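Local coordinates for protein monosaccharide-transporting ATPase (Actinobacillus succinogenes, PDB 5DTE) that binds D-allose as a periplasmic solute-binding protein and probably hands the sugar to an ABC transporter in the membrane, at residues N93-F98 with R118-A123; G109-D114 with K285-Q290; E163-V168 with S195-T200; D269-K274 with Y296-V301. One frame throughout, in Å; residues are numbered along the deposited sequence.

How the interactions relate
From the N terminus, residues 93-98 and 118-123 meet first: interaction 1 closes a short loop holding helix 99-105 and strand 112-115 and joins the loops that follow strands 87-90 and 112-115 of the six-stranded sheet. Interaction 2 starts within that loop at residues 109-114 and closes on 285-290, so the two cross; they also touch, through a probable hydrogen bond from Leu-119 N to Asp-114 OD2. The wide span of interaction 2 encloses interaction 3, which joins two loops of the four-stranded sheet at the sugar. Interaction 4, from 269-274 to 296-301, crosses interaction 2, shares helix 272-287 with it, and probably lies near an interlobe crossover. Interactions 3 and 4 lie on opposite sides of the chain's centre, and both touch the allose.

Interaction 1. Residues N93-F98 with R118-A123; sequences NDSIAF and RLDAKA
Ser-95 lies against Leu-119 and Asp-120 where two loops of the parallel six-stranded sheet come together, the one after strand 87-90 and the one after strand 112-115. One backbone bond ties them: Asp-120 N donates to Ser-95 O at 2.9 Å. The bond is fairly straight (163° at the hydrogen), although the donor stands 43° out of the carbonyl plane. The same oxygen has Leu-119 CA at 3.2 Å, a CA-H...O contact that adds to the grip on it. Asp-120 is the N-cap residue of helix 121-126, so the bond ties the loop 93-98 to the start of that helix.

The side chains close the joint on both flanks. Ile-96 runs alongside Asp-120, its CG1 3.6 Å from Asp-120 CB, and it reaches Ala-123 CB more loosely, at 4.4 Å from CG1. With CG anti to its carbonyl carbon (chi1 -59°), Leu-119 turns its branch toward the 93-98 loop, where CD2 lies 3.9 Å from Phe-98 CB. That loop is itself shaped by Asp-94 OD2, which accepts from Ile-96 N on its anti lone pair, an Asx turn, and from Ala-97 N above the carboxylate plane, which makes an Asx motif.

Leu-119 continues inward onto Phe-102 of helix 99-105, Ala-123 rests on Ile-99 of the same helix, and Phe-98 touches Leu-73 of helix 70-82.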
loop_
_atom_site.group_PDB
_atom_site.type_symbol
_atom_site.label_atom_id
_atom_site.label_comp_id
_atom_site.label_asym_id
_atom_site.label_seq_id
_atom_site.Cartn_x
_atom_site.Cartn_y
_atom_site.Cartn_z
ATOM N N ASN A 93 4.842 -10.095 4.308
ATOM C CA ASN A 93 6.125 -9.743 3.733
ATOM C C ASN A 93 6.363 -10.612 2.521
ATOM O O ASN A 93 7.415 -10.565 1.883
ATOM C CB ASN A 93 7.232 -9.973 4.760
ATOM C CG ASN A 93 8.039 -8.744 5.021
ATOM O OD1 ASN A 93 7.949 -7.772 4.271
ATOM N ND2 ASN A 93 8.848 -8.772 6.079
ATOM N N ASP A 94 5.358 -11.418 2.226
ATOM C CA ASP A 94 5.488 -12.506 1.286
ATOM C C ASP A 94 4.142 -13.222 1.273
ATOM O O ASP A 94 3.624 -13.580 2.329
ATOM C CB ASP A 94 6.626 -13.432 1.716
ATOM C CG ASP A 94 7.042 -14.380 0.636
ATOM O OD1 ASP A 94 8.250 -14.380 0.314
ATOM O OD2 ASP A 94 6.178 -15.132 0.130
ATOM N N SER A 95 3.553 -13.421 0.103
ATOM C CA SER A 95 2.175 -13.905 0.068
ATOM C C SER A 95 2.079 -15.356 0.542
ATOM O O SER A 95 1.012 -15.828 0.967
ATOM C CB SER A 95 1.591 -13.758 -1.343
ATOM O OG SER A 95 2.492 -14.234 -2.331
ATOM N N ILE A 96 3.211 -16.049 0.500
ATOM C CA ILE A 96 3.226 -17.484 0.720
ATOM C C ILE A 96 3.964 -17.896 1.992
ATOM O O ILE A 96 3.512 -18.778 2.721
ATOM C CB ILE A 96 3.839 -18.170 -0.496
ATOM C CG1 ILE A 96 2.936 -17.905 -1.698
ATOM C CG2 ILE A 96 4.051 -19.659 -0.240
ATOM C CD1 ILE A 96 3.259 -18.712 -2.914
ATOM N N ALA A 97 5.077 -17.226 2.267
ATOM C CA ALA A 97 5.930 -17.547 3.412
ATOM C C ALA A 97 5.206 -17.591 4.750
ATOM O O ALA A 97 5.582 -18.362 5.627
ATOM C CB ALA A 97 7.058 -16.558 3.491
ATOM N N PHE A 98 4.176 -16.765 4.904
ATOM C CA PHE A 98 3.453 -16.663 6.176
ATOM C C PHE A 98 2.331 -17.681 6.384
ATOM O O PHE A 98 1.686 -17.685 7.424
ATOM C CB PHE A 98 2.876 -15.255 6.334
ATOM C CG PHE A 98 3.916 -14.216 6.627
ATOM C CD1 PHE A 98 4.650 -13.649 5.600
ATOM C CD2 PHE A 98 4.172 -13.820 7.933
ATOM C CE1 PHE A 98 5.613 -12.704 5.863
ATOM C CE2 PHE A 98 5.131 -12.876 8.205
ATOM C CZ PHE A 98 5.854 -12.312 7.166
ATOM N N ARG A 118 -1.865 -9.235 0.728
ATOM C CA ARG A 118 -2.755 -10.394 0.782
ATOM C C ARG A 118 -2.026 -11.697 0.499
ATOM O O ARG A 118 -1.300 -11.813 -0.509
ATOM C CB ARG A 118 -3.915 -10.231 -0.197
ATOM C CG ARG A 118 -5.021 -11.268 -0.019
ATOM C CD ARG A 118 -6.194 -11.018 -0.981
ATOM N NE ARG A 118 -6.906 -12.249 -1.324
ATOM C CZ ARG A 118 -7.809 -12.837 -0.543
ATOM N NH1 ARG A 118 -8.397 -13.963 -0.934
ATOM N NH2 ARG A 118 -8.122 -12.309 0.633
ATOM N N LEU A 119 -2.229 -12.667 1.400
ATOM C CA LEU A 119 -1.662 -14.013 1.261
ATOM C C LEU A 119 -2.194 -14.730 -0.001
ATOM O O LEU A 119 -3.333 -14.519 -0.417
ATOM C CB LEU A 119 -1.956 -14.865 2.507
ATOM C CG LEU A 119 -1.506 -14.474 3.927
ATOM C CD1 LEU A 119 -1.802 -15.605 4.902
ATOM C CD2 LEU A 119 -0.045 -14.089 4.010
ATOM N N ASP A 120 -1.355 -15.570 -0.605
ATOM C CA ASP A 120 -1.730 -16.306 -1.812
ATOM C C ASP A 120 -2.978 -17.149 -1.566
ATOM O O ASP A 120 -2.961 -18.040 -0.719
ATOM C CB ASP A 120 -0.577 -17.200 -2.272
ATOM C CG ASP A 120 -0.527 -17.360 -3.777
ATOM O OD1 ASP A 120 -0.402 -16.333 -4.478
ATOM O OD2 ASP A 120 -0.614 -18.511 -4.257
ATOM N N ALA A 121 -4.056 -16.864 -2.291
ATOM C CA ALA A 121 -5.313 -17.571 -2.080
ATOM C C ALA A 121 -5.201 -19.044 -2.448
ATOM O O ALA A 121 -5.553 -19.918 -1.651
ATOM C CB ALA A 121 -6.421 -16.920 -2.865
ATOM N N LYS A 122 -4.709 -19.326 -3.650
ATOM C CA LYS A 122 -4.580 -20.711 -4.099
ATOM C C LYS A 122 -3.654 -21.532 -3.211
ATOM O O LYS A 122 -3.872 -22.727 -3.035
ATOM C CB LYS A 122 -4.089 -20.774 -5.544
ATOM C CG LYS A 122 -5.223 -20.749 -6.535
ATOM C CD LYS A 122 -4.900 -21.555 -7.781
ATOM C CE LYS A 122 -5.984 -21.381 -8.835
ATOM N NZ LYS A 122 -5.744 -22.217 -10.041
ATOM N N ALA A 123 -2.626 -20.892 -2.658
ATOM C CA ALA A 123 -1.683 -21.560 -1.759
ATOM C C ALA A 123 -2.294 -21.836 -0.377
ATOM O O ALA A 123 -2.072 -22.894 0.229
ATOM C CB ALA A 123 -0.430 -20.726 -1.624
#

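Interaction 2. Residues G109-D114 with K285-Q290; sequences GIPIID and KQINKQ
Pro-111 and Gln-286 carry most of this contact, in which the proline just before strand 112-115 packs on the last turn of helix 272-287. The tight part is the pyrrolidine edge: Pro-111 CB sits 3.5 Å from Gln-286 CB and 3.4 Å from Gln-286 OE1, while Pro-111 CG meets Ile-287 CG1 at 3.9 Å. Gln-286, extended beyond CG, reaches across to the backbone at the start of the strand, and its OE1 lies 4.2 Å from Ile-113 CD1. Ile-113 is buried deeper, against Ala-279 and His-282 of helix 272-287.

The other side is loose. Past Ile-287 the helix ends, and Asn-288 to Gln-290 are exposed and take no part in the contact; Gly-109, at the end of helix 99-105, is likewise exposed and closes that helix in a Schellman motif.

The two segments share no hydrogen bond. The amide oxygen lies by proline carbons and comes near Ile-112 N without bonding to it, so the helix end is held to the sheet by shape and van der Waals contact, with little directional chemistry.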
loop_
_atom_site.group_PDB
_atom_site.type_symbol
_atom_site.label_atom_id
_atom_site.label_comp_id
_atom_site.label_asym_id
_atom_site.label_seq_id
_atom_site.Cartn_x
_atom_site.Cartn_y
_atom_site.Cartn_z
ATOM N N GLY A 109 -5.245 -21.347 18.634
ATOM C CA GLY A 109 -6.534 -20.730 18.899
ATOM C C GLY A 109 -6.464 -19.226 19.077
ATOM O O GLY A 109 -7.270 -18.636 19.797
ATOM N N ILE A 110 -5.482 -18.620 18.416
ATOM C CA ILE A 110 -5.301 -17.173 18.383
ATOM C C ILE A 110 -5.823 -16.595 17.066
ATOM O O ILE A 110 -5.310 -16.927 15.994
ATOM C CB ILE A 110 -3.808 -16.796 18.536
ATOM C CG1 ILE A 110 -3.214 -17.437 19.791
ATOM C CG2 ILE A 110 -3.608 -15.270 18.512
ATOM C CD1 ILE A 110 -1.772 -16.993 20.094
ATOM N N PRO A 111 -6.875 -15.768 17.129
ATOM C CA PRO A 111 -7.330 -15.074 15.920
ATOM C C PRO A 111 -6.227 -14.213 15.302
ATOM O O PRO A 111 -5.354 -13.708 16.011
ATOM C CB PRO A 111 -8.488 -14.203 16.416
ATOM C CG PRO A 111 -8.717 -14.578 17.863
ATOM C CD PRO A 111 -7.919 -15.805 18.160
ATOM N N ILE A 112 -6.270 -14.044 13.987
ATOM C CA ILE A 112 -5.181 -13.393 13.304
ATOM C C ILE A 112 -5.661 -12.753 12.004
ATOM O O ILE A 112 -6.298 -13.392 11.172
ATOM C CB ILE A 112 -4.032 -14.404 13.038
ATOM C CG1 ILE A 112 -2.853 -13.725 12.342
ATOM C CG2 ILE A 112 -4.512 -15.605 12.231
ATOM C CD1 ILE A 112 -1.596 -14.577 12.307
ATOM N N ILE A 113 -5.353 -11.474 11.854
ATOM C CA ILE A 113 -5.812 -10.675 10.723
ATOM C C ILE A 113 -4.683 -10.366 9.761
ATOM O O ILE A 113 -3.682 -9.762 10.133
ATOM C CB ILE A 113 -6.432 -9.314 11.176
ATOM C CG1 ILE A 113 -7.594 -9.534 12.143
ATOM C CG2 ILE A 113 -6.889 -8.516 9.976
ATOM C CD1 ILE A 113 -8.470 -10.748 11.791
ATOM N N ASP A 114 -4.858 -10.765 8.513
ATOM C CA ASP A 114 -3.894 -10.450 7.480
ATOM C C ASP A 114 -4.184 -9.035 6.927
ATOM O O ASP A 114 -5.144 -8.828 6.182
ATOM C CB ASP A 114 -3.951 -11.540 6.402
ATOM C CG ASP A 114 -3.317 -11.121 5.094
ATOM O OD1 ASP A 114 -2.304 -10.397 5.136
ATOM O OD2 ASP A 114 -3.840 -11.515 4.020
ATOM N N LYS A 285 -13.808 -9.282 17.226
ATOM C CA LYS A 285 -14.966 -10.106 16.907
ATOM C C LYS A 285 -14.563 -11.561 17.007
ATOM O O LYS A 285 -15.224 -12.346 17.671
ATOM C CB LYS A 285 -15.520 -9.793 15.518
ATOM C CG LYS A 285 -16.504 -8.612 15.462
ATOM C CD LYS A 285 -17.108 -8.460 14.047
ATOM C CE LYS A 285 -17.741 -7.088 13.804
ATOM N NZ LYS A 285 -17.469 -6.660 12.388
ATOM N N GLN A 286 -13.449 -11.901 16.375
ATOM C CA GLN A 286 -12.931 -13.256 16.423
ATOM C C GLN A 286 -12.466 -13.692 17.824
ATOM O O GLN A 286 -12.374 -14.885 18.096
ATOM C CB GLN A 286 -11.790 -13.406 15.426
ATOM C CG GLN A 286 -12.243 -13.895 14.057
ATOM C CD GLN A 286 -11.168 -14.661 13.324
ATOM O OE1 GLN A 286 -9.973 -14.345 13.413
ATOM N NE2 GLN A 286 -11.583 -15.691 12.603
ATOM N N ILE A 287 -12.170 -12.750 18.714
ATOM C CA ILE A 287 -11.935 -13.117 20.112
ATOM C C ILE A 287 -13.270 -13.462 20.766
ATOM O O ILE A 287 -13.344 -14.283 21.681
ATOM C CB ILE A 287 -11.238 -11.996 20.919
ATOM C CG1 ILE A 287 -9.796 -11.804 20.448
ATOM C CG2 ILE A 287 -11.256 -12.304 22.425
ATOM C CD1 ILE A 287 -9.070 -10.729 21.217
ATOM N N ASN A 288 -14.336 -12.846 20.281
ATOM C CA ASN A 288 -15.641 -13.124 20.844
ATOM C C ASN A 288 -16.426 -14.070 19.963
ATOM O O ASN A 288 -17.655 -14.078 19.987
ATOM C CB ASN A 288 -16.411 -11.830 21.068
ATOM C CG ASN A 288 -15.676 -10.884 21.980
ATOM O OD1 ASN A 288 -15.619 -11.090 23.196
ATOM N ND2 ASN A 288 -15.110 -9.833 21.401
ATOM N N LYS A 289 -15.695 -14.866 19.188
ATOM C CA LYS A 289 -16.270 -15.949 18.396
ATOM C C LYS A 289 -17.479 -15.504 17.556
ATOM O O LYS A 289 -18.498 -16.187 17.504
ATOM C CB LYS A 289 -16.653 -17.112 19.324
ATOM C CG LYS A 289 -15.506 -17.623 20.228
ATOM C CD LYS A 289 -14.330 -18.121 19.406
ATOM C CE LYS A 289 -13.336 -18.909 20.244
ATOM N NZ LYS A 289 -12.772 -18.123 21.387
ATOM N N GLN A 290 -17.362 -14.341 16.921
ATOM C CA GLN A 290 -18.330 -13.895 15.918
ATOM C C GLN A 290 -17.719 -13.931 14.517
ATOM O O GLN A 290 -16.503 -13.781 14.348
ATOM C CB GLN A 290 -18.829 -12.473 16.196
ATOM C CG GLN A 290 -19.159 -12.125 17.638
ATOM C CD GLN A 290 -19.339 -10.616 17.821
ATOM O OE1 GLN A 290 -18.416 -9.905 18.243
ATOM N NE2 GLN A 290 -20.532 -10.122 17.494
#

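Interaction 3. Residues E163-V168 with S195-T200. With ALL (beta-D-allopyranose), chain E.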
loop_
_atom_site.group_PDB
_atom_site.type_symbol
_atom_site.label_atom_id
_atom_site.label_comp_id
_atom_site.label_asym_id
_atom_site.label_seq_id
_atom_site.Cartn_x
_atom_site.Cartn_y
_atom_site.Cartn_z
ATOM N N GLU A 163 7.503 1.410 -10.244
ATOM C CA GLU A 163 6.936 0.270 -9.526
ATOM C C GLU A 163 7.610 0.027 -8.183
ATOM O O GLU A 163 8.666 0.592 -7.882
ATOM C CB GLU A 163 7.050 -0.989 -10.372
ATOM C CG GLU A 163 7.027 -0.703 -11.850
ATOM C CD GLU A 163 7.596 -1.839 -12.653
ATOM O OE1 GLU A 163 7.692 -2.961 -12.110
ATOM O OE2 GLU A 163 7.983 -1.593 -13.817
ATOM N N GLY A 164 6.990 -0.825 -7.379
ATOM C CA GLY A 164 7.506 -1.117 -6.060
ATOM C C GLY A 164 8.510 -2.247 -6.106
ATOM O O GLY A 164 8.955 -2.634 -7.193
ATOM N N ILE A 165 8.880 -2.755 -4.930
ATOM C CA ILE A 165 9.716 -3.949 -4.837
ATOM C C ILE A 165 9.096 -5.053 -5.676
ATOM O O ILE A 165 7.979 -5.489 -5.386
ATOM C CB ILE A 165 9.873 -4.455 -3.376
ATOM C CG1 ILE A 165 10.568 -3.409 -2.511
ATOM C CG2 ILE A 165 10.670 -5.714 -3.348
ATOM C CD1 ILE A 165 10.718 -3.835 -1.083
ATOM N N PRO A 166 9.804 -5.488 -6.732
ATOM C CA PRO A 166 9.350 -6.581 -7.603
ATOM C C PRO A 166 8.776 -7.762 -6.812
ATOM O O PRO A 166 9.367 -8.180 -5.805
ATOM C CB PRO A 166 10.629 -6.983 -8.351
ATOM C CG PRO A 166 11.421 -5.721 -8.417
ATOM C CD PRO A 166 11.107 -4.945 -7.160
ATOM N N GLY A 167 7.620 -8.262 -7.242
ATOM C CA GLY A 167 7.038 -9.436 -6.625
ATOM C C GLY A 167 5.844 -9.175 -5.731
ATOM O O GLY A 167 4.842 -9.868 -5.855
ATOM N N VAL A 168 5.948 -8.195 -4.834
ATOM C CA VAL A 168 4.854 -7.885 -3.906
ATOM C C VAL A 168 3.541 -7.619 -4.630
ATOM O O VAL A 168 3.478 -6.806 -5.546
ATOM C CB VAL A 168 5.169 -6.663 -3.020
ATOM C CG1 VAL A 168 3.876 -5.966 -2.586
ATOM C CG2 VAL A 168 5.984 -7.084 -1.806
ATOM N N SER A 195 11.328 -0.265 -11.688
ATOM C CA SER A 195 11.093 -0.333 -10.253
ATOM C C SER A 195 11.925 0.685 -9.472
ATOM O O SER A 195 13.142 0.809 -9.673
ATOM C CB SER A 195 11.392 -1.732 -9.732
ATOM O OG SER A 195 11.356 -1.751 -8.327
ATOM N N ALA A 196 11.265 1.413 -8.576
ATOM C CA ALA A 196 11.989 2.269 -7.660
ATOM C C ALA A 196 11.859 1.773 -6.222
ATOM O O ALA A 196 12.279 2.458 -5.292
ATOM C CB ALA A 196 11.512 3.687 -7.778
ATOM N N ASN A 197 11.280 0.582 -6.059
ATOM C CA ASN A 197 11.255 -0.148 -4.774
ATOM C C ASN A 197 10.575 0.540 -3.593
ATOM O O ASN A 197 10.872 0.196 -2.443
ATOM C CB ASN A 197 12.683 -0.512 -4.343
ATOM C CG ASN A 197 13.314 -1.562 -5.236
ATOM O OD1 ASN A 197 12.988 -2.744 -5.134
ATOM N ND2 ASN A 197 14.220 -1.135 -6.122
ATOM N N TRP A 198 9.684 1.498 -3.887
ATOM C CA TRP A 198 8.874 2.230 -2.897
ATOM C C TRP A 198 9.624 3.341 -2.157
ATOM O O TRP A 198 9.047 3.992 -1.280
ATOM C CB TRP A 198 8.273 1.274 -1.857
ATOM C CG TRP A 198 7.198 0.357 -2.376
ATOM C CD1 TRP A 198 6.201 0.646 -3.287
ATOM C CD2 TRP A 198 7.028 -1.003 -2.020
ATOM N NE1 TRP A 198 5.414 -0.461 -3.494
ATOM C CE2 TRP A 198 5.908 -1.488 -2.736
ATOM C CE3 TRP A 198 7.712 -1.863 -1.163
ATOM C CZ2 TRP A 198 5.468 -2.792 -2.612
ATOM C CZ3 TRP A 198 7.272 -3.151 -1.037
ATOM C CH2 TRP A 198 6.162 -3.609 -1.758
ATOM N N GLU A 199 10.894 3.552 -2.512
ATOM C CA GLU A 199 11.755 4.552 -1.865
ATOM C C GLU A 199 11.736 5.878 -2.604
ATOM O O GLU A 199 11.855 5.897 -3.811
ATOM C CB GLU A 199 13.209 4.056 -1.784
ATOM C CG GLU A 199 13.595 3.308 -0.507
ATOM C CD GLU A 199 15.066 2.886 -0.496
ATOM O OE1 GLU A 199 15.954 3.762 -0.651
ATOM O OE2 GLU A 199 15.334 1.670 -0.349
ATOM N N THR A 200 11.620 6.986 -1.879
ATOM C CA THR A 200 11.760 8.306 -2.494
ATOM C C THR A 200 13.107 8.447 -3.220
ATOM O O THR A 200 13.130 8.655 -4.435
ATOM C CB THR A 200 11.612 9.455 -1.459
ATOM O OG1 THR A 200 10.251 9.540 -1.028
ATOM C CG2 THR A 200 11.970 10.760 -2.073
HETATM C C1 ALL E . 2.275 -1.326 0.257
HETATM C C2 ALL E . 1.265 -0.433 0.952
HETATM C C3 ALL E . 1.643 1.000 0.895
HETATM C C4 ALL E . 3.077 1.231 1.255
HETATM C C5 ALL E . 3.938 0.388 0.330
HETATM C C6 ALL E . 5.401 0.668 0.443
HETATM O O1 ALL E . 2.035 -2.653 0.519
HETATM O O2 ALL E . 0.001 -0.591 0.271
HETATM O O3 ALL E . 1.445 1.482 -0.470
HETATM O O4 ALL E . 3.403 2.623 1.118
HETATM O O5 ALL E . 3.677 -1.006 0.660
HETATM O O6 ALL E . 5.882 0.146 1.664
#
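Trp-198 lies between Gly-164 and Ile-165 on one face and the bound allose on the other, forming one side of the allose pocket. Its CB stands 3.7 Å from ALL C6. CG, anti to the carbonyl carbon (chi1 -69°), comes within 3.4 Å of that same carbon and sets the indole against it, with CD2 also by C6. Further out, NE1 has Gly-164 CA at 3.4 Å on the face away from the sugar, and CD1 and CE2 lie by it too; this CH-pi contact stands nearly over the centre of the five-membered ring, 19° off the normal. On the six-membered ring, CE3 meets Ile-165, and CZ3 has Ile-165 CD1 at 3.5 Å. CZ2 meets Val-168, whose CG1 approaches the far rim at CH2 in the ring plane at 3.4 Å.

Behind the indole the two loops are bonded where parallel strands 157-163 and 188-195 end. Ala-196 N donates to Glu-163 O at 2.8 Å, and Ser-195 OG donates to Gly-164 O, also at 2.8 Å, from well above the carbonyl plane.

The indole therefore offers the sugar a nonpolar face toward its C6, while polar recognition falls to others such as Asp-250, Arg-174 and Glu-67.

Interaction 4. Residues D269-K274 with Y296-V301. With ALL (beta-D-allopyranose), chain E.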
loop_
_atom_site.group_PDB
_atom_site.type_symbol
_atom_site.label_atom_id
_atom_site.label_comp_id
_atom_site.label_asym_id
_atom_site.label_seq_id
_atom_site.Cartn_x
_atom_site.Cartn_y
_atom_site.Cartn_z
ATOM N N ASP A 269 -6.030 7.866 -1.624
ATOM C CA ASP A 269 -6.078 7.690 -0.181
ATOM C C ASP A 269 -6.616 6.301 0.092
ATOM O O ASP A 269 -7.763 5.971 -0.221
ATOM C CB ASP A 269 -6.930 8.755 0.525
ATOM C CG ASP A 269 -6.793 8.696 2.065
ATOM O OD1 ASP A 269 -5.874 8.004 2.568
ATOM O OD2 ASP A 269 -7.591 9.353 2.774
ATOM N N GLN A 270 -5.748 5.499 0.682
ATOM C CA GLN A 270 -5.989 4.097 0.947
ATOM C C GLN A 270 -6.714 3.927 2.276
ATOM O O GLN A 270 -7.119 2.822 2.634
ATOM C CB GLN A 270 -4.649 3.375 0.956
ATOM C CG GLN A 270 -4.732 1.916 0.943
ATOM C CD GLN A 270 -3.378 1.306 0.943
ATOM O OE1 GLN A 270 -2.385 2.020 0.907
ATOM N NE2 GLN A 270 -3.315 -0.023 0.990
ATOM N N LEU A 271 -6.860 5.041 2.998
ATOM C CA LEU A 271 -7.481 5.064 4.322
ATOM C C LEU A 271 -6.798 4.111 5.312
ATOM O O LEU A 271 -7.417 3.165 5.824
ATOM C CB LEU A 271 -8.968 4.739 4.191
ATOM C CG LEU A 271 -9.609 5.719 3.212
ATOM C CD1 LEU A 271 -11.047 5.384 2.996
ATOM C CD2 LEU A 271 -9.478 7.116 3.764
ATOM N N PRO A 272 -5.516 4.379 5.604
ATOM C CA PRO A 272 -4.716 3.428 6.379
ATOM C C PRO A 272 -5.157 3.337 7.841
ATOM O O PRO A 272 -4.862 2.346 8.505
ATOM C CB PRO A 272 -3.303 3.994 6.264
ATOM C CG PRO A 272 -3.503 5.454 6.082
ATOM C CD PRO A 272 -4.786 5.630 5.337
ATOM N N LYS A 273 -5.852 4.357 8.334
ATOM C CA LYS A 273 -6.343 4.325 9.710
ATOM C C LYS A 273 -7.614 3.508 9.795
ATOM O O LYS A 273 -7.783 2.752 10.743
ATOM C CB LYS A 273 -6.593 5.733 10.238
ATOM C CG LYS A 273 -5.440 6.689 9.993
ATOM C CD LYS A 273 -5.106 7.486 11.224
ATOM C CE LYS A 273 -3.983 8.466 10.963
ATOM N NZ LYS A 273 -3.691 9.273 12.183
ATOM N N LYS A 274 -8.501 3.664 8.806
ATOM C CA LYS A 274 -9.744 2.890 8.729
ATOM C C LYS A 274 -9.448 1.400 8.542
ATOM O O LYS A 274 -10.081 0.540 9.165
ATOM C CB LYS A 274 -10.619 3.393 7.592
ATOM C CG LYS A 274 -11.951 2.642 7.439
ATOM C CD LYS A 274 -12.817 3.258 6.313
ATOM C CE LYS A 274 -14.007 2.382 5.872
ATOM N NZ LYS A 274 -15.014 2.173 6.927
ATOM N N TYR A 296 -12.109 -7.841 3.371
ATOM C CA TYR A 296 -12.757 -6.548 3.560
ATOM C C TYR A 296 -11.871 -5.507 2.878
ATOM O O TYR A 296 -10.701 -5.302 3.244
ATOM C CB TYR A 296 -12.994 -6.247 5.057
ATOM C CG TYR A 296 -13.501 -4.857 5.396
ATOM C CD1 TYR A 296 -14.830 -4.641 5.776
ATOM C CD2 TYR A 296 -12.642 -3.752 5.352
ATOM C CE1 TYR A 296 -15.291 -3.356 6.087
ATOM C CE2 TYR A 296 -13.086 -2.478 5.653
ATOM C CZ TYR A 296 -14.403 -2.282 6.023
ATOM O OH TYR A 296 -14.800 -0.998 6.326
ATOM N N TYR A 297 -12.451 -4.894 1.852
ATOM C CA TYR A 297 -11.847 -3.829 1.065
ATOM C C TYR A 297 -12.441 -2.481 1.466
ATOM O O TYR A 297 -13.610 -2.220 1.184
ATOM C CB TYR A 297 -12.094 -4.043 -0.430
ATOM C CG TYR A 297 -11.279 -5.109 -1.128
ATOM C CD1 TYR A 297 -9.929 -5.273 -0.858
ATOM C CD2 TYR A 297 -11.864 -5.941 -2.082
ATOM C CE1 TYR A 297 -9.178 -6.244 -1.510
ATOM C CE2 TYR A 297 -11.127 -6.920 -2.732
ATOM C CZ TYR A 297 -9.782 -7.066 -2.439
ATOM O OH TYR A 297 -9.032 -8.020 -3.087
ATOM N N VAL A 298 -11.638 -1.639 2.117
ATOM C CA VAL A 298 -11.992 -0.243 2.347
ATOM C C VAL A 298 -12.163 0.412 0.977
ATOM O O VAL A 298 -11.547 -0.038 -0.002
ATOM C CB VAL A 298 -10.911 0.478 3.207
ATOM C CG1 VAL A 298 -10.720 1.911 2.791
ATOM C CG2 VAL A 298 -11.284 0.423 4.660
ATOM N N ASP A 299 -13.020 1.429 0.885
ATOM C CA ASP A 299 -13.211 2.123 -0.391
ATOM C C ASP A 299 -12.339 3.371 -0.519
ATOM O O ASP A 299 -12.582 4.379 0.136
ATOM C CB ASP A 299 -14.690 2.464 -0.587
ATOM C CG ASP A 299 -15.538 1.216 -0.792
ATOM O OD1 ASP A 299 -15.067 0.299 -1.502
ATOM O OD2 ASP A 299 -16.659 1.145 -0.239
ATOM N N PRO A 300 -11.321 3.299 -1.390
ATOM C CA PRO A 300 -10.300 4.341 -1.545
ATOM C C PRO A 300 -10.876 5.644 -2.072
ATOM O O PRO A 300 -11.940 5.626 -2.680
ATOM C CB PRO A 300 -9.336 3.729 -2.562
ATOM C CG PRO A 300 -10.198 2.813 -3.363
ATOM C CD PRO A 300 -11.161 2.228 -2.387
ATOM N N VAL A 301 -10.184 6.754 -1.837
ATOM C CA VAL A 301 -10.599 8.040 -2.380
ATOM C C VAL A 301 -9.586 8.468 -3.420
ATOM O O VAL A 301 -8.389 8.320 -3.199
ATOM C CB VAL A 301 -10.695 9.150 -1.301
ATOM C CG1 VAL A 301 -11.562 10.274 -1.788
ATOM C CG2 VAL A 301 -11.233 8.601 0.006
HETATM C C1 ALL E . 2.275 -1.326 0.257
HETATM C C2 ALL E . 1.265 -0.433 0.952
HETATM C C3 ALL E . 1.643 1.000 0.895
HETATM C C4 ALL E . 3.077 1.231 1.255
HETATM C C5 ALL E . 3.938 0.388 0.330
HETATM C C6 ALL E . 5.401 0.668 0.443
HETATM O O1 ALL E . 2.035 -2.653 0.519
HETATM O O2 ALL E . 0.001 -0.591 0.271
HETATM O O3 ALL E . 1.445 1.482 -0.470
HETATM O O4 ALL E . 3.403 2.623 1.118
HETATM O O5 ALL E . 3.677 -1.006 0.660
HETATM O O6 ALL E . 5.882 0.146 1.664
#
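The phenol of Tyr-296 is met at its hydroxyl end, where Lys-274 arrives at about a right angle, and NZ makes a weak 3.2 Å hydrogen bond to OH. A second flat group, the Asp-269 carboxylate, takes Leu-271 N on OD1 from above its plane, an Asx turn, while OD2 is bonded to Tyr-311 OH. Gln-270, next to Asp-269, belongs to the allose pocket.

Val-298 fills the middle. Its CG1 packs on Leu-271 CD1 at 3.5 Å, and its CG2 lies against Lys-274 CE at 3.6 Å; in the lysine, CG anti to the backbone N (chi1 -180°) starts an extended chain that bends only at its last torsion. At the strand pair, Asp-269 and Val-301 form an antiparallel hydrogen-bonded pair: Asp-269 N to Val-301 O at 2.9 Å, and Val-301 N to Asp-269 O at 3.0 Å, in the carbonyl plane on a lone pair.

Paired backbones, consistent with an interlobe hinge, thus give the firm directional hold, and apolar contacts fill in beside them.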